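Local coordinates for protein phospholipase C-beta (PLC-beta) (Sepia officinalis, PDB 3QR0) that belongs to the phospholipase C-beta family, multidomain proteins that combine PH, EF-hand, TIM-barrel-like and C2 modules, and carries a bound calcium ion, at residues 149-154 against 658-663; 721-724 against 730-733. One frame throughout, in Å; residues are numbered along the deposited sequence.

Overall arrangement
Both contacts involve the C2 domain, a beta-sandwich, and their centres lie about 13 Å apart on the same side of the chain's centre. Contact 1 comes first along the chain and spans 504 residues: it ties the start of helix 151-165 of the EF-hand region to the end of strand 650-660 in one sheet of the sandwich. Contact 2 is local, pairing strands 718-725 and 730-737 as a hairpin in the other sheet. The loop after strand 650-660 bridges them, since L662 CD1 packs on V723 CG1 at 3.9 Å. An interdomain junction thus continues directly into the apolar interior of the C2 sandwich.

Contact 1: residues 149-154 against 658-663; sequences KNQLGE and SAQFLS
Q151 and Q660 meet amide to amide where the start of helix 151-165, at the EF-hand region, faces the C2 beta-sandwich at the end of strand 650-660, long side chains spanning the distance between the backbones. Along 149-154, K149 reaches forward to E154, its NZ 3.1 Å from E154 OE2 in a salt bridge that reaches the carboxylate from above its plane; the ammonium also bonds to S146 O. N150 occupies the N-cap position without a side-chain capping bond. Its OD1 instead receives the backbone N of Q151 at 2.8 Å, from above the carbonyl plane, while its ND2 bonds to C308 O and its own backbone N to E309.

Q151 carries the contact. With CG anti to the backbone N (chi1 -163°) and the chain extended beyond it, the amide is carried straight out to the strand. On the facing side Q660 bends at chi2 (80°), which brings its amide back to meet the incoming NE2; the two side chains cross at about a right angle, their amide planes 38° apart. The other end of the Q151 amide, OE1, is hydrogen-bonded to Y222 OH of helix 215-225, and this second grip should fix which way round the amide lies. Y222 also touches Q660 and F661, so a single tyrosine of the EF-hand region backs both sides of the junction. H747 and S762 of the C2 domain lie against both glutamines. Beyond Q660, F661 offers the edge of its ring, CE2 standing 4.5 Å from Q151 OE1.

All three touching residues are buried, and one side-chain hydrogen bond links the segments: Q151 NE2 to Q660 OE1, 2.8 Å, with the acceptor nearly in the amide plane of Q151.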
loop_
_atom_site.group_PDB
_atom_site.type_symbol
_atom_site.label_atom_id
_atom_site.label_comp_id
_atom_site.label_asym_id
_atom_site.label_seq_id
_atom_site.Cartn_x
_atom_site.Cartn_y
_atom_site.Cartn_z
ATOM N N LYS A 149 -9.473 4.903 7.416
ATOM C CA LYS A 149 -10.725 5.207 8.096
ATOM C C LYS A 149 -11.902 4.413 7.524
ATOM O O LYS A 149 -11.911 4.032 6.347
ATOM C CB LYS A 149 -11.015 6.715 8.114
ATOM C CG LYS A 149 -11.261 7.359 6.778
ATOM C CD LYS A 149 -11.203 8.881 6.916
ATOM C CE LYS A 149 -11.104 9.573 5.582
ATOM N NZ LYS A 149 -9.913 9.129 4.802
ATOM N N ASN A 150 -12.883 4.154 8.385
ATOM C CA ASN A 150 -14.055 3.369 8.024
ATOM C C ASN A 150 -15.018 4.271 7.251
ATOM O O ASN A 150 -14.743 5.458 7.068
ATOM C CB ASN A 150 -14.702 2.780 9.294
ATOM C CG ASN A 150 -15.558 1.547 9.016
ATOM O OD1 ASN A 150 -15.754 1.159 7.865
ATOM N ND2 ASN A 150 -16.081 0.934 10.078
ATOM N N GLN A 151 -16.140 3.719 6.801
ATOM C CA GLN A 151 -17.066 4.461 5.944
ATOM C C GLN A 151 -17.645 5.733 6.576
ATOM O O GLN A 151 -17.828 6.729 5.869
ATOM C CB GLN A 151 -18.201 3.560 5.462
ATOM C CG GLN A 151 -18.948 4.124 4.266
ATOM C CD GLN A 151 -20.043 3.203 3.785
ATOM O OE1 GLN A 151 -21.229 3.548 3.835
ATOM N NE2 GLN A 151 -19.659 2.017 3.323
ATOM N N LEU A 152 -17.932 5.712 7.880
ATOM C CA LEU A 152 -18.414 6.919 8.576
ATOM C C LEU A 152 -17.377 8.043 8.519
ATOM O O LEU A 152 -17.728 9.212 8.357
ATOM C CB LEU A 152 -18.774 6.627 10.037
ATOM C CG LEU A 152 -19.461 7.767 10.801
ATOM C CD1 LEU A 152 -20.862 8.024 10.252
ATOM C CD2 LEU A 152 -19.525 7.457 12.298
ATOM N N GLY A 153 -16.104 7.686 8.661
ATOM C CA GLY A 153 -15.013 8.640 8.476
ATOM C C GLY A 153 -14.967 9.227 7.074
ATOM O O GLY A 153 -14.659 10.411 6.904
ATOM N N GLU A 154 -15.266 8.408 6.067
ATOM C CA GLU A 154 -15.324 8.893 4.688
ATOM C C GLU A 154 -16.543 9.778 4.454
ATOM O O GLU A 154 -16.501 10.690 3.628
ATOM C CB GLU A 154 -15.315 7.739 3.684
ATOM C CG GLU A 154 -13.967 7.035 3.557
ATOM C CD GLU A 154 -12.882 7.894 2.893
ATOM O OE1 GLU A 154 -13.183 8.981 2.348
ATOM O OE2 GLU A 154 -11.709 7.473 2.930
ATOM N N SER A 658 -23.250 -6.428 0.370
ATOM C CA SER A 658 -23.582 -5.250 -0.416
ATOM C C SER A 658 -22.357 -4.376 -0.655
ATOM O O SER A 658 -21.270 -4.669 -0.165
ATOM C CB SER A 658 -24.666 -4.440 0.297
ATOM O OG SER A 658 -24.178 -3.892 1.508
ATOM N N ALA A 659 -22.545 -3.314 -1.427
ATOM C CA ALA A 659 -21.511 -2.304 -1.628
ATOM C C ALA A 659 -22.138 -0.924 -1.666
ATOM O O ALA A 659 -23.323 -0.786 -1.957
ATOM C CB ALA A 659 -20.731 -2.572 -2.909
ATOM N N GLN A 660 -21.337 0.090 -1.347
ATOM C CA GLN A 660 -21.791 1.472 -1.335
ATOM C C GLN A 660 -20.870 2.353 -2.166
ATOM O O GLN A 660 -19.650 2.212 -2.107
ATOM C CB GLN A 660 -21.841 2.017 0.092
ATOM C CG GLN A 660 -22.777 1.249 1.030
ATOM C CD GLN A 660 -22.161 -0.022 1.569
ATOM O OE1 GLN A 660 -21.023 -0.019 2.053
ATOM N NE2 GLN A 660 -22.905 -1.125 1.489
ATOM N N PHE A 661 -21.474 3.257 -2.933
ATOM C CA PHE A 661 -20.759 4.325 -3.626
ATOM C C PHE A 661 -19.628 3.815 -4.500
ATOM O O PHE A 661 -18.519 4.336 -4.455
ATOM C CB PHE A 661 -20.223 5.344 -2.620
ATOM C CG PHE A 661 -21.280 5.940 -1.750
ATOM C CD1 PHE A 661 -22.246 6.772 -2.289
ATOM C CD2 PHE A 661 -21.308 5.676 -0.390
ATOM C CE1 PHE A 661 -23.228 7.331 -1.486
ATOM C CE2 PHE A 661 -22.279 6.235 0.416
ATOM C CZ PHE A 661 -23.243 7.060 -0.132
ATOM N N LEU A 662 -19.914 2.789 -5.291
ATOM C CA LEU A 662 -18.914 2.248 -6.207
ATOM C C LEU A 662 -18.584 3.221 -7.331
ATOM O O LEU A 662 -17.468 3.213 -7.840
ATOM C CB LEU A 662 -19.380 0.921 -6.803
ATOM C CG LEU A 662 -19.470 -0.252 -5.832
ATOM C CD1 LEU A 662 -19.856 -1.503 -6.605
ATOM C CD2 LEU A 662 -18.155 -0.460 -5.072
ATOM N N SER A 663 -19.549 4.057 -7.717
ATOM C CA SER A 663 -19.372 4.931 -8.871
ATOM C C SER A 663 -20.321 6.126 -8.881
ATOM O O SER A 663 -21.388 6.101 -8.259
ATOM C CB SER A 663 -19.564 4.121 -10.155
ATOM O OG SER A 663 -19.483 4.954 -11.294
#

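Contact 2: residues 721-724 against 730-733; sequences IIVS and FIGH
I722 places CG2 anti to the backbone N and F730 does the same with CG (chi1 -179°), which lets the methyl and the ring meet across the hairpin. I722 CG2 comes to 3.9 Å from F730 CE1, the two side chains crossing at about a right angle. G732 N lies over one face of the F730 ring, offset toward the rim, and H733 CD2 is at its edge, in plane. The imidazole of H733 leads away from 721-724, and ND1 bonds to R720 NE, just before I721 on the same strand, while NE2 is weakly bonded to N752 O.

V723 stands on the other side of the sheet from I722, S724 and F730. Its CG1 packs on I731 CD1 at 3.9 Å, and the same isoleucine methyl reaches S724 C at 3.6 Å. V723 also touches L662, L750 and V671 in the interior of the C2 domain.

On its far side strand 718-725 is bonded to strand 669-676, through I722 with E672 and S724 with Y670. Across the hairpin, backbone bonds hold the pair together. V723 N donates to G732 O at 2.8 Å. In return V723 O takes two donors, I731 N at 2.9 Å and, weakly, G732 N at 3.3 Å. H733, which forms a non-hydrogen-bonded pair with I722, also makes a CA-H...O contact from its CA to I721 O, 3.0 Å.

I731 and G732 both stand opposite V723, shifting the register by one before S724 pairs with F730: a classic beta bulge, set here in an antiparallel hairpin of the C2 beta-sandwich.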
loop_
_atom_site.group_PDB
_atom_site.type_symbol
_atom_site.label_atom_id
_atom_site.label_comp_id
_atom_site.label_asym_id
_atom_site.label_seq_id
_atom_site.Cartn_x
_atom_site.Cartn_y
_atom_site.Cartn_z
ATOM N N ILE A 721 -10.588 -8.966 -1.491
ATOM C CA ILE A 721 -11.856 -8.624 -2.139
ATOM C C ILE A 721 -11.570 -7.744 -3.352
ATOM O O ILE A 721 -10.873 -6.739 -3.229
ATOM C CB ILE A 721 -12.798 -7.879 -1.161
ATOM C CG1 ILE A 721 -13.281 -8.824 -0.055
ATOM C CG2 ILE A 721 -14.006 -7.298 -1.901
ATOM C CD1 ILE A 721 -14.154 -8.137 1.020
ATOM N N ILE A 722 -12.093 -8.125 -4.517
ATOM C CA ILE A 722 -11.927 -7.347 -5.745
ATOM C C ILE A 722 -13.299 -7.013 -6.322
ATOM O O ILE A 722 -14.127 -7.898 -6.520
ATOM C CB ILE A 722 -11.099 -8.098 -6.823
ATOM C CG1 ILE A 722 -9.788 -8.651 -6.249
ATOM C CG2 ILE A 722 -10.794 -7.157 -7.992
ATOM C CD1 ILE A 722 -9.883 -10.066 -5.707
ATOM N N VAL A 723 -13.542 -5.735 -6.580
ATOM C CA VAL A 723 -14.795 -5.307 -7.185
ATOM C C VAL A 723 -14.530 -4.850 -8.614
ATOM O O VAL A 723 -13.608 -4.067 -8.858
ATOM C CB VAL A 723 -15.467 -4.174 -6.393
ATOM C CG1 VAL A 723 -16.828 -3.853 -6.997
ATOM C CG2 VAL A 723 -15.603 -4.546 -4.910
ATOM N N SER A 724 -15.348 -5.340 -9.544
ATOM C CA SER A 724 -15.207 -5.032 -10.966
ATOM C C SER A 724 -16.540 -4.656 -11.597
ATOM O O SER A 724 -17.601 -5.059 -11.116
ATOM C CB SER A 724 -14.641 -6.247 -11.709
ATOM O OG SER A 724 -13.389 -6.641 -11.175
ATOM N N PHE A 730 -11.662 -3.020 -13.528
ATOM C CA PHE A 730 -11.344 -2.926 -12.110
ATOM C C PHE A 730 -11.948 -1.671 -11.479
ATOM O O PHE A 730 -11.857 -0.587 -12.048
ATOM C CB PHE A 730 -9.826 -2.901 -11.959
ATOM C CG PHE A 730 -9.349 -2.821 -10.541
ATOM C CD1 PHE A 730 -9.233 -3.967 -9.774
ATOM C CD2 PHE A 730 -8.977 -1.603 -9.987
ATOM C CE1 PHE A 730 -8.771 -3.897 -8.471
ATOM C CE2 PHE A 730 -8.517 -1.528 -8.686
ATOM C CZ PHE A 730 -8.413 -2.676 -7.929
ATOM N N ILE A 731 -12.563 -1.821 -10.305
ATOM C CA ILE A 731 -13.094 -0.678 -9.561
ATOM C C ILE A 731 -12.242 -0.434 -8.322
ATOM O O ILE A 731 -11.697 0.657 -8.134
ATOM C CB ILE A 731 -14.559 -0.897 -9.143
ATOM C CG1 ILE A 731 -15.465 -0.931 -10.374
ATOM C CG2 ILE A 731 -15.009 0.194 -8.182
ATOM C CD1 ILE A 731 -16.860 -1.415 -10.071
ATOM N N GLY A 732 -12.143 -1.450 -7.475
ATOM C CA GLY A 732 -11.357 -1.356 -6.255
ATOM C C GLY A 732 -11.136 -2.708 -5.613
ATOM O O GLY A 732 -11.738 -3.709 -6.015
ATOM N N HIS A 733 -10.259 -2.739 -4.619
ATOM C CA HIS A 733 -9.954 -3.966 -3.913
ATOM C C HIS A 733 -9.570 -3.683 -2.466
ATOM O O HIS A 733 -9.437 -2.527 -2.052
ATOM C CB HIS A 733 -8.823 -4.718 -4.629
ATOM C CG HIS A 733 -7.456 -4.213 -4.295
ATOM N ND1 HIS A 733 -6.445 -5.041 -3.860
ATOM C CD2 HIS A 733 -6.940 -2.959 -4.301
ATOM C CE1 HIS A 733 -5.364 -4.320 -3.614
ATOM N NE2 HIS A 733 -5.636 -3.054 -3.878
#